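PDB 6Y56: nucleotidyl transferase AbiEii/AbiGii toxin family protein from Mycobacterium tuberculosis, which acts as a toxin of a toxin-antitoxin system and, as a nucleotidyltransferase, probably transfers nucleotides to RNA, with tRNA acceptor stems as a likely target. Local coordinates for residues 57-60 and 61-64; 71-75 and 76-80; 205-208 and 209-213; 246-249 and 250-253; 282-285 and 286-290. All coordinates share one frame; numbering follows the deposited sequence.

Overall arrangement
All five contacts are local and follow one another along the chain, none nested in or crossing another. Interaction 1 ends helix 50-59 in a tight turn on the way to strand 68-72. Interaction 2 leaves that strand, a member of the mixed sheet, and starts helix 76-86. The remaining three belong to the largely helical later part: interaction 3 lies at the end of helix 196-212, interaction 4 closes the loop that leads into helix 249-259, and interaction 5 is in helix 281-292. Interactions 3 and 5 touch, Leu205 packing on Val284, Ala287 and Leu288, and Trp208 on Val284. Interactions 1 and 4 have centres about 17 Å apart, both close to helix 180-189.

Interaction 1 of 5, residues 57-60 and 61-64; sequences CRLG and NVGR
Two overlapping beta turns end helix 50-59, and Leu59 and Val62 meet across them. The first spans 59-62 and has type II' torsions, with Gly60 at positive phi (57°) and Asn61 near helical values; the second spans 60-63 and is of type I. Each is closed by a backbone bond from residue i+3 to residue i. Val62 N donates to Leu59 O at 3.2 Å and Gly63 N donates to Gly60 O at 3.0 Å, both donors standing well above the carbonyl plane. The side chains of Leu59 and Val62 cross at about a right angle. Val62 turns CG1 anti to its carbonyl carbon (chi1 -57°), which leaves CG2 wedged between the backbone N and C and facing back over the turn. That methyl lies 3.7 Å from Leu59 CB and 4.0 Å from Leu59 CD2, and it presses close on Leu59 O, with Val62 CG2 to Leu59 O only 3.0 Å. Further along, Leu59 CD1 reaches the CA of Gly63 at 4.0 Å, a residue that brings no side chain to the meeting. Leu59 also leans on His188 of helix 180-189, while Arg64 leaves the turn to form a salt bridge with Asp185 of the same helix. Gly63 O takes a weak hydrogen bond from Arg55 NH1. Leu59 O is gripped by one N-H, of Val62, and crowded by the Val62 CG2 methyl, so backbone bonding and aliphatic contact fix the same turn.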
# COMPACT_ATOMS: atom_id res chain seq x y z
N CYS A 57 -3.71 -2.43 9.51
CA CYS A 57 -5.12 -2.65 9.76
C CYS A 57 -5.59 -4.06 9.42
O CYS A 57 -6.74 -4.40 9.73
CB CYS A 57 -5.95 -1.63 8.96
SG CYS A 57 -5.72 0.07 9.59
N ARG A 58 -4.74 -4.89 8.82
CA ARG A 58 -5.14 -6.26 8.53
C ARG A 58 -4.16 -7.29 9.06
O ARG A 58 -4.60 -8.32 9.59
CB ARG A 58 -5.33 -6.43 7.03
CG ARG A 58 -6.43 -5.52 6.46
CD ARG A 58 -6.86 -5.95 5.09
NE ARG A 58 -7.72 -4.96 4.44
CZ ARG A 58 -9.03 -4.85 4.61
NH1 ARG A 58 -9.67 -5.67 5.44
NH2 ARG A 58 -9.70 -3.89 3.95
N LEU A 59 -2.86 -7.06 8.95
CA LEU A 59 -1.88 -8.08 9.32
C LEU A 59 -1.21 -7.83 10.66
O LEU A 59 -0.97 -8.79 11.40
CB LEU A 59 -0.79 -8.20 8.24
CG LEU A 59 -1.28 -8.55 6.83
CD1 LEU A 59 -0.09 -8.66 5.89
CD2 LEU A 59 -2.09 -9.84 6.80
N GLY A 60 -0.87 -6.59 10.99
CA GLY A 60 -0.10 -6.33 12.19
C GLY A 60 1.20 -7.11 12.16
O GLY A 60 1.93 -7.12 11.16
N ASN A 61 1.51 -7.76 13.29
CA ASN A 61 2.78 -8.50 13.50
C ASN A 61 2.96 -9.68 12.54
O ASN A 61 4.10 -10.15 12.41
CB ASN A 61 2.92 -8.95 14.96
CG ASN A 61 1.86 -9.94 15.37
OD1 ASN A 61 2.17 -10.97 15.96
ND2 ASN A 61 0.60 -9.66 15.07
N VAL A 62 1.89 -10.17 11.91
CA VAL A 62 2.05 -11.32 10.97
C VAL A 62 2.59 -10.81 9.62
O VAL A 62 2.95 -11.64 8.78
CB VAL A 62 0.76 -12.14 10.80
CG1 VAL A 62 0.24 -12.67 12.13
CG2 VAL A 62 -0.32 -11.37 10.06
N GLY A 63 2.63 -9.49 9.43
CA GLY A 63 3.12 -8.92 8.20
C GLY A 63 4.43 -8.17 8.39
O GLY A 63 4.89 -7.89 9.50
N ARG A 64 5.01 -7.80 7.25
CA ARG A 64 6.28 -7.08 7.21
C ARG A 64 6.09 -5.63 7.64
O ARG A 64 5.00 -5.05 7.60
CB ARG A 64 6.81 -7.07 5.77
CG ARG A 64 5.86 -6.37 4.81
CD ARG A 64 6.45 -6.26 3.40
NE ARG A 64 5.57 -5.56 2.47
CZ ARG A 64 5.64 -4.26 2.20
NH1 ARG A 64 6.55 -3.50 2.79
NH2 ARG A 64 4.79 -3.72 1.34

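Interaction 2 of 5, residues 71-75 and 76-80; sequences FSAPD and DEVVL
Asp75 O takes two backbone donors from the first turn of helix 76-86. Val79 N reaches it at 3.2 Å in the carbonyl plane, along a nearly straight N-H, and Val78 N adds a weak, bent bond at 3.0 Å. Asp75 is the N-cap, and its side chain completes the job: OD1 accepts from Glu77 N at 2.9 Å, which closes an Asx turn over the start of the helix. Because chi1 of Asp75 is -172°, the carboxylate reaches over the first turn of the helix, and Glu77 N meets OD1 from above the carboxylate plane, 58° out of it, rather than within it. A like charge lies close by: Asp75 OD1 is 4.1 Å from Glu77 OE2, the two carboxylates turned 79° apart; the helix end and the surrounding solvent probably soften that repulsion. Asp76, next in line, sends its OD1 away to salt bridges with Arg106 and Arg130, and Arg106 also donates to Ala73 O. This is a strand-to-helix junction: strand 68-72 of the mixed sheet runs out through Ala73 and Pro74 into the helix, and Ala73 still bonds by its backbone to Ala129 of the adjacent strand. On the buried side Ala73 CB sits 3.8 Å from Val79 CG2, both of these side chains resting on Phe128. Val78 turns its two methyls different ways: CG1 comes within 4.4 Å of Ala73 CB, while CG2 stops 4.0 Å from the CB of the capping Asp75.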
# COMPACT_ATOMS: atom_id res chain seq x y z
N PHE A 71 -2.18 7.01 0.04
CA PHE A 71 -3.57 7.41 0.20
C PHE A 71 -4.19 7.59 -1.16
O PHE A 71 -3.50 7.94 -2.13
CB PHE A 71 -3.70 8.73 0.96
CG PHE A 71 -3.08 8.72 2.31
CD1 PHE A 71 -3.79 8.27 3.41
CD2 PHE A 71 -1.77 9.16 2.50
CE1 PHE A 71 -3.21 8.24 4.68
CE2 PHE A 71 -1.19 9.14 3.76
CZ PHE A 71 -1.90 8.67 4.85
N SER A 72 -5.49 7.36 -1.24
CA SER A 72 -6.28 7.83 -2.36
C SER A 72 -6.83 9.19 -1.98
O SER A 72 -7.49 9.32 -0.94
CB SER A 72 -7.42 6.87 -2.68
OG SER A 72 -8.28 7.44 -3.65
N ALA A 73 -6.54 10.20 -2.79
CA ALA A 73 -6.99 11.57 -2.52
C ALA A 73 -7.19 12.26 -3.84
O ALA A 73 -6.28 12.90 -4.38
CB ALA A 73 -5.98 12.33 -1.67
N PRO A 74 -8.40 12.19 -4.41
CA PRO A 74 -8.62 12.77 -5.75
C PRO A 74 -8.43 14.28 -5.83
O PRO A 74 -8.18 14.79 -6.93
CB PRO A 74 -10.06 12.36 -6.08
CG PRO A 74 -10.29 11.11 -5.28
CD PRO A 74 -9.53 11.33 -3.99
N ASP A 75 -8.56 15.02 -4.73
CA ASP A 75 -8.58 16.48 -4.77
C ASP A 75 -7.21 17.02 -4.34
O ASP A 75 -6.74 16.74 -3.24
CB ASP A 75 -9.67 17.01 -3.83
CG ASP A 75 -9.89 18.52 -3.95
OD1 ASP A 75 -9.07 19.22 -4.58
OD2 ASP A 75 -10.92 19.01 -3.42
N ASP A 76 -6.60 17.83 -5.21
CA ASP A 76 -5.30 18.42 -4.90
C ASP A 76 -5.35 19.25 -3.61
O ASP A 76 -4.34 19.35 -2.90
CB ASP A 76 -4.84 19.32 -6.05
CG ASP A 76 -4.48 18.54 -7.30
OD1 ASP A 76 -4.29 17.32 -7.23
OD2 ASP A 76 -4.41 19.16 -8.38
N GLU A 77 -6.49 19.86 -3.31
CA GLU A 77 -6.59 20.66 -2.09
C GLU A 77 -6.47 19.80 -0.85
O GLU A 77 -5.90 20.24 0.16
CB GLU A 77 -7.90 21.41 -2.06
CG GLU A 77 -7.79 22.75 -2.69
CD GLU A 77 -9.13 23.31 -3.00
OE1 GLU A 77 -9.83 23.78 -2.06
OE2 GLU A 77 -9.52 23.24 -4.18
N VAL A 78 -7.02 18.58 -0.89
CA VAL A 78 -6.91 17.67 0.24
C VAL A 78 -5.47 17.21 0.42
O VAL A 78 -4.96 17.14 1.54
CB VAL A 78 -7.88 16.48 0.06
CG1 VAL A 78 -7.57 15.38 1.05
CG2 VAL A 78 -9.31 16.96 0.19
N VAL A 79 -4.79 16.91 -0.69
CA VAL A 79 -3.38 16.55 -0.64
C VAL A 79 -2.58 17.64 0.04
O VAL A 79 -1.77 17.38 0.93
CB VAL A 79 -2.86 16.26 -2.06
CG1 VAL A 79 -1.36 16.00 -2.04
CG2 VAL A 79 -3.61 15.08 -2.68
N LEU A 80 -2.80 18.89 -0.37
CA LEU A 80 -2.03 19.98 0.22
C LEU A 80 -2.33 20.13 1.71
O LEU A 80 -1.42 20.36 2.51
CB LEU A 80 -2.31 21.28 -0.53
CG LEU A 80 -1.46 22.48 -0.06
CD1 LEU A 80 0.01 22.24 -0.31
CD2 LEU A 80 -1.92 23.75 -0.75

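Interaction 3 of 5, residues 205-208 and 209-213; sequences LKVW and GDVVD
A chi1 of -170° in Trp208 and of 173° in Val212, one turn on, together slide a valine methyl over the indole. Val212 CG2 stands above the middle of the ring system, 3.9 Å from the centroid of the Trp208 six-membered ring and 16° off its normal, a clear CH-pi contact. The other methyl reaches the far end of the benzene part, Val212 CG1 lying 3.7 Å from Trp208 CH2. Underneath, the backbone keeps the two residues in step, Val212 N donating to Trp208 O at 2.8 Å. Val207 and Val211 point the same way, side by side, Val207 CG1 lying 4.0 Å from Val211 CG2. Asp210 folds its carboxylate over the preceding turn, where OD1 comes to 3.3 Å from Lys206 O, two acceptors whose closeness is probably eased by Arg131, which forms a salt bridge with Asp210 OD1 and donates to Lys206 O. Lys206 NZ is salt-bridged to Glu165 and Glu169, and Asp213 to Arg281. In the fold, this end of helix 196-212 lies between helices 163-174 and 281-292: Lys206, Val207 and Asp210 lean on Ala172 of the first, while Leu205 and Trp208 pack against the second.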
# COMPACT_ATOMS: atom_id res chain seq x y z
N LEU A 205 -9.52 -3.53 -14.87
CA LEU A 205 -9.92 -2.13 -14.92
C LEU A 205 -8.80 -1.22 -14.41
O LEU A 205 -8.61 -0.12 -14.93
CB LEU A 205 -11.21 -1.90 -14.13
CG LEU A 205 -12.42 -2.68 -14.64
CD1 LEU A 205 -13.61 -2.53 -13.72
CD2 LEU A 205 -12.82 -2.27 -16.06
N LYS A 206 -8.06 -1.67 -13.40
CA LYS A 206 -6.95 -0.86 -12.89
C LYS A 206 -5.84 -0.76 -13.93
O LYS A 206 -5.30 0.33 -14.15
CB LYS A 206 -6.38 -1.47 -11.61
CG LYS A 206 -7.31 -1.39 -10.40
CD LYS A 206 -7.29 -0.04 -9.71
CE LYS A 206 -8.22 -0.04 -8.51
NZ LYS A 206 -8.11 1.22 -7.74
N VAL A 207 -5.49 -1.88 -14.56
CA VAL A 207 -4.45 -1.85 -15.59
C VAL A 207 -4.88 -0.98 -16.76
O VAL A 207 -4.06 -0.22 -17.31
CB VAL A 207 -4.08 -3.28 -16.04
CG1 VAL A 207 -3.13 -3.20 -17.23
CG2 VAL A 207 -3.45 -4.06 -14.89
N TRP A 208 -6.15 -1.05 -17.15
CA TRP A 208 -6.62 -0.19 -18.23
C TRP A 208 -6.32 1.27 -17.92
O TRP A 208 -5.77 2.00 -18.75
CB TRP A 208 -8.12 -0.39 -18.45
CG TRP A 208 -8.66 0.27 -19.71
CD1 TRP A 208 -8.89 -0.34 -20.91
CD2 TRP A 208 -9.02 1.65 -19.88
NE1 TRP A 208 -9.37 0.58 -21.83
CE2 TRP A 208 -9.46 1.80 -21.21
CE3 TRP A 208 -9.01 2.76 -19.04
CZ2 TRP A 208 -9.89 3.03 -21.72
CZ3 TRP A 208 -9.44 3.99 -19.54
CH2 TRP A 208 -9.87 4.11 -20.87
N GLY A 209 -6.66 1.73 -16.72
CA GLY A 209 -6.37 3.10 -16.36
C GLY A 209 -4.89 3.39 -16.26
O GLY A 209 -4.42 4.45 -16.68
N ASP A 210 -4.11 2.44 -15.72
CA ASP A 210 -2.67 2.62 -15.60
C ASP A 210 -2.02 2.84 -16.96
O ASP A 210 -1.17 3.72 -17.11
CB ASP A 210 -2.05 1.39 -14.95
CG ASP A 210 -2.40 1.25 -13.47
OD1 ASP A 210 -2.91 2.21 -12.86
OD2 ASP A 210 -2.15 0.14 -12.94
N VAL A 211 -2.42 2.04 -17.95
CA VAL A 211 -1.85 2.12 -19.29
C VAL A 211 -2.41 3.32 -20.05
O VAL A 211 -1.65 4.14 -20.58
CB VAL A 211 -2.10 0.80 -20.05
CG1 VAL A 211 -1.68 0.92 -21.52
CG2 VAL A 211 -1.35 -0.34 -19.38
N VAL A 212 -3.74 3.42 -20.15
CA VAL A 212 -4.35 4.41 -21.04
C VAL A 212 -4.19 5.81 -20.48
O VAL A 212 -3.85 6.75 -21.21
CB VAL A 212 -5.83 4.07 -21.28
CG1 VAL A 212 -6.52 5.19 -22.06
CG2 VAL A 212 -5.96 2.75 -22.01
N ASP A 213 -4.44 5.98 -19.19
CA ASP A 213 -4.41 7.32 -18.62
C ASP A 213 -3.08 7.68 -17.98
O ASP A 213 -2.61 8.80 -18.16
CB ASP A 213 -5.56 7.51 -17.62
CG ASP A 213 -6.91 7.60 -18.32
OD1 ASP A 213 -6.96 8.10 -19.48
OD2 ASP A 213 -7.92 7.17 -17.73

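Interaction 4 of 5, residues 246-249 and 250-253; sequences PVAM and AAWE
Ala248 O lies over one face of the Trp252 indole while also accepting the backbone N-H of the same residue. Ala248, the N-cap of helix 249-259, places its O 3.1 Å above the Trp252 ring plane, toward the rim, while Trp252 N donates to Ala248 O at 2.9 Å in an almost straight bond (170°). Trp252 manages both because CG lies anti to its carbonyl carbon (chi1 -59°), which brings the ring back beneath the entry loop. Alongside the oxygen, Ala248 CB makes a CH-pi contact over the five-membered ring, 4.1 Å from its centroid. Met249 bends at its second and third torsions to bring sulfur to the other end of the indole: SD is 3.9 Å from Trp252 CZ3, an oblique Met-aromatic contact. Beyond the helix the ring meets Tyr184 edge-to-face and touches Leu183 and Asn187, so Trp252 packs the first turn against helix 180-189. Met249 joins the same patch through Ala180 and Leu183. Glu253 is held by Arg257 and by Arg230 N. Pro246, preceded by a cis peptide bond, brings its O to 3.5 Å from Trp252 CZ2, oblique to the ring.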
# COMPACT_ATOMS: atom_id res chain seq x y z
N PRO A 246 11.77 -14.77 7.58
CA PRO A 246 12.80 -14.95 6.56
C PRO A 246 12.34 -14.41 5.22
O PRO A 246 11.15 -14.18 5.01
CB PRO A 246 12.90 -16.47 6.46
CG PRO A 246 11.53 -16.94 6.73
CD PRO A 246 10.95 -15.98 7.75
N VAL A 247 13.29 -14.18 4.33
CA VAL A 247 12.99 -13.88 2.93
C VAL A 247 12.98 -15.20 2.18
O VAL A 247 13.97 -15.94 2.18
CB VAL A 247 14.01 -12.91 2.34
CG1 VAL A 247 13.67 -12.60 0.89
CG2 VAL A 247 14.04 -11.62 3.15
N ALA A 248 11.84 -15.53 1.57
CA ALA A 248 11.64 -16.81 0.90
C ALA A 248 11.10 -16.53 -0.51
O ALA A 248 9.95 -16.87 -0.83
CB ALA A 248 10.70 -17.70 1.70
N MET A 249 11.93 -15.91 -1.34
CA MET A 249 11.47 -15.42 -2.64
C MET A 249 10.87 -16.53 -3.49
O MET A 249 9.82 -16.35 -4.11
CB MET A 249 12.63 -14.74 -3.37
CG MET A 249 13.16 -13.53 -2.63
SD MET A 249 11.98 -12.20 -2.73
CE MET A 249 12.25 -11.69 -4.42
N ALA A 250 11.53 -17.70 -3.53
CA ALA A 250 11.04 -18.79 -4.37
C ALA A 250 9.73 -19.37 -3.85
O ALA A 250 8.83 -19.66 -4.63
CB ALA A 250 12.11 -19.87 -4.49
N ALA A 251 9.61 -19.53 -2.53
CA ALA A 251 8.35 -20.02 -1.97
C ALA A 251 7.21 -19.05 -2.24
O ALA A 251 6.11 -19.47 -2.63
CB ALA A 251 8.51 -20.28 -0.47
N TRP A 252 7.45 -17.75 -2.06
CA TRP A 252 6.42 -16.76 -2.32
C TRP A 252 6.02 -16.74 -3.79
O TRP A 252 4.83 -16.69 -4.12
CB TRP A 252 6.90 -15.37 -1.89
CG TRP A 252 7.29 -15.24 -0.45
CD1 TRP A 252 6.94 -16.05 0.58
CD2 TRP A 252 8.13 -14.22 0.10
NE1 TRP A 252 7.51 -15.59 1.75
CE2 TRP A 252 8.26 -14.48 1.47
CE3 TRP A 252 8.81 -13.13 -0.45
CZ2 TRP A 252 9.01 -13.66 2.32
CZ3 TRP A 252 9.55 -12.32 0.38
CH2 TRP A 252 9.66 -12.60 1.75
N GLU A 253 7.01 -16.73 -4.69
CA GLU A 253 6.72 -16.70 -6.12
C GLU A 253 5.87 -17.89 -6.52
O GLU A 253 4.91 -17.74 -7.29
CB GLU A 253 8.02 -16.68 -6.92
CG GLU A 253 7.84 -16.38 -8.40
CD GLU A 253 7.49 -17.61 -9.24
OE1 GLU A 253 6.99 -17.43 -10.37
OE2 GLU A 253 7.70 -18.74 -8.76

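Interaction 5 of 5, residues 282-285 and 286-290; sequences REVE and NALAV
Regular alpha-helical bonds link the two segments turn by turn, from Asn286 N to Arg282 O at 2.9 Å through to Ala289 N to Glu285 O at 2.8 Å. The outer face carries a small polar cluster. Arg282 leaves the backbone with chi1 at -177° and then bends at its next two torsions, which carries the guanidinium forward to the next turn. Its edge meets the Asn286 amide oxygen: NH2 donates to OD1 at 2.6 Å, short yet weak because the N-H is badly bent (129°), with the guanidinium and amide planes 36° apart. NH1 of the same group pairs with Glu285 OE1 at 2.7 Å, but that oxygen lies well out of the guanidinium plane, so charge rather than a directed N-H holds it. Glu285 CB lies against one face of the guanidinium. On the inner face, Val284 CG1 and Leu288 CD1 approach to 4.3 Å, and Val284 and Ala287 rest on Trp273. Glu283 reaches Arg272 and the Trp273 NE1. Such a layout, polar side chains bridging neighbouring turns outside and an aliphatic stripe packed on helices 196-212 and 268-273 inside, is typical of an amphipathic helix lying on the outside of the fold.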
# COMPACT_ATOMS: atom_id res chain seq x y z
N ARG A 282 -15.79 4.33 -22.26
CA ARG A 282 -17.16 4.33 -21.73
C ARG A 282 -17.53 2.98 -21.14
O ARG A 282 -18.19 2.91 -20.09
CB ARG A 282 -18.14 4.73 -22.83
CG ARG A 282 -19.59 4.82 -22.37
CD ARG A 282 -19.77 5.90 -21.32
NE ARG A 282 -19.86 5.35 -19.97
CZ ARG A 282 -19.84 6.08 -18.86
NH1 ARG A 282 -19.72 7.40 -18.94
NH2 ARG A 282 -19.93 5.49 -17.68
N GLU A 283 -17.12 1.89 -21.79
CA GLU A 283 -17.38 0.56 -21.23
C GLU A 283 -16.67 0.37 -19.90
O GLU A 283 -17.23 -0.21 -18.96
CB GLU A 283 -16.91 -0.52 -22.21
CG GLU A 283 -17.61 -0.45 -23.56
CD GLU A 283 -17.15 -1.52 -24.53
OE1 GLU A 283 -16.39 -2.43 -24.13
OE2 GLU A 283 -17.55 -1.46 -25.71
N VAL A 284 -15.43 0.86 -19.79
CA VAL A 284 -14.67 0.75 -18.55
C VAL A 284 -15.30 1.60 -17.46
O VAL A 284 -15.44 1.16 -16.31
CB VAL A 284 -13.20 1.10 -18.82
CG1 VAL A 284 -12.42 1.31 -17.53
CG2 VAL A 284 -12.54 0.01 -19.68
N GLU A 285 -15.72 2.83 -17.80
CA GLU A 285 -16.42 3.67 -16.83
C GLU A 285 -17.69 2.98 -16.34
O GLU A 285 -18.00 3.01 -15.14
CB GLU A 285 -16.75 5.02 -17.46
CG GLU A 285 -15.53 5.86 -17.77
CD GLU A 285 -15.87 7.16 -18.48
OE1 GLU A 285 -17.00 7.30 -19.00
OE2 GLU A 285 -14.99 8.05 -18.52
N ASN A 286 -18.43 2.36 -17.26
CA ASN A 286 -19.65 1.66 -16.87
C ASN A 286 -19.34 0.45 -15.99
O ASN A 286 -20.08 0.18 -15.03
CB ASN A 286 -20.44 1.22 -18.11
CG ASN A 286 -21.19 2.37 -18.77
OD1 ASN A 286 -21.38 3.43 -18.18
ND2 ASN A 286 -21.63 2.15 -20.00
N ALA A 287 -18.27 -0.28 -16.30
CA ALA A 287 -17.88 -1.43 -15.49
C ALA A 287 -17.48 -1.00 -14.08
O ALA A 287 -17.79 -1.69 -13.10
CB ALA A 287 -16.74 -2.19 -16.16
N LEU A 288 -16.82 0.15 -13.97
CA LEU A 288 -16.53 0.69 -12.64
C LEU A 288 -17.81 1.15 -11.95
O LEU A 288 -17.98 0.94 -10.74
CB LEU A 288 -15.51 1.82 -12.74
CG LEU A 288 -14.07 1.41 -13.05
CD1 LEU A 288 -13.28 2.61 -13.55
CD2 LEU A 288 -13.37 0.78 -11.84
N ALA A 289 -18.73 1.75 -12.70
CA ALA A 289 -19.97 2.26 -12.11
C ALA A 289 -20.81 1.14 -11.49
O ALA A 289 -21.40 1.33 -10.43
CB ALA A 289 -20.77 3.04 -13.15
N VAL A 290 -20.86 -0.02 -12.15
CA VAL A 290 -21.67 -1.11 -11.58
C VAL A 290 -21.11 -1.55 -10.23
O VAL A 290 -21.85 -2.07 -9.39
CB VAL A 290 -21.83 -2.30 -12.55
CG1 VAL A 290 -22.18 -1.84 -13.95
CG2 VAL A 290 -20.60 -3.15 -12.58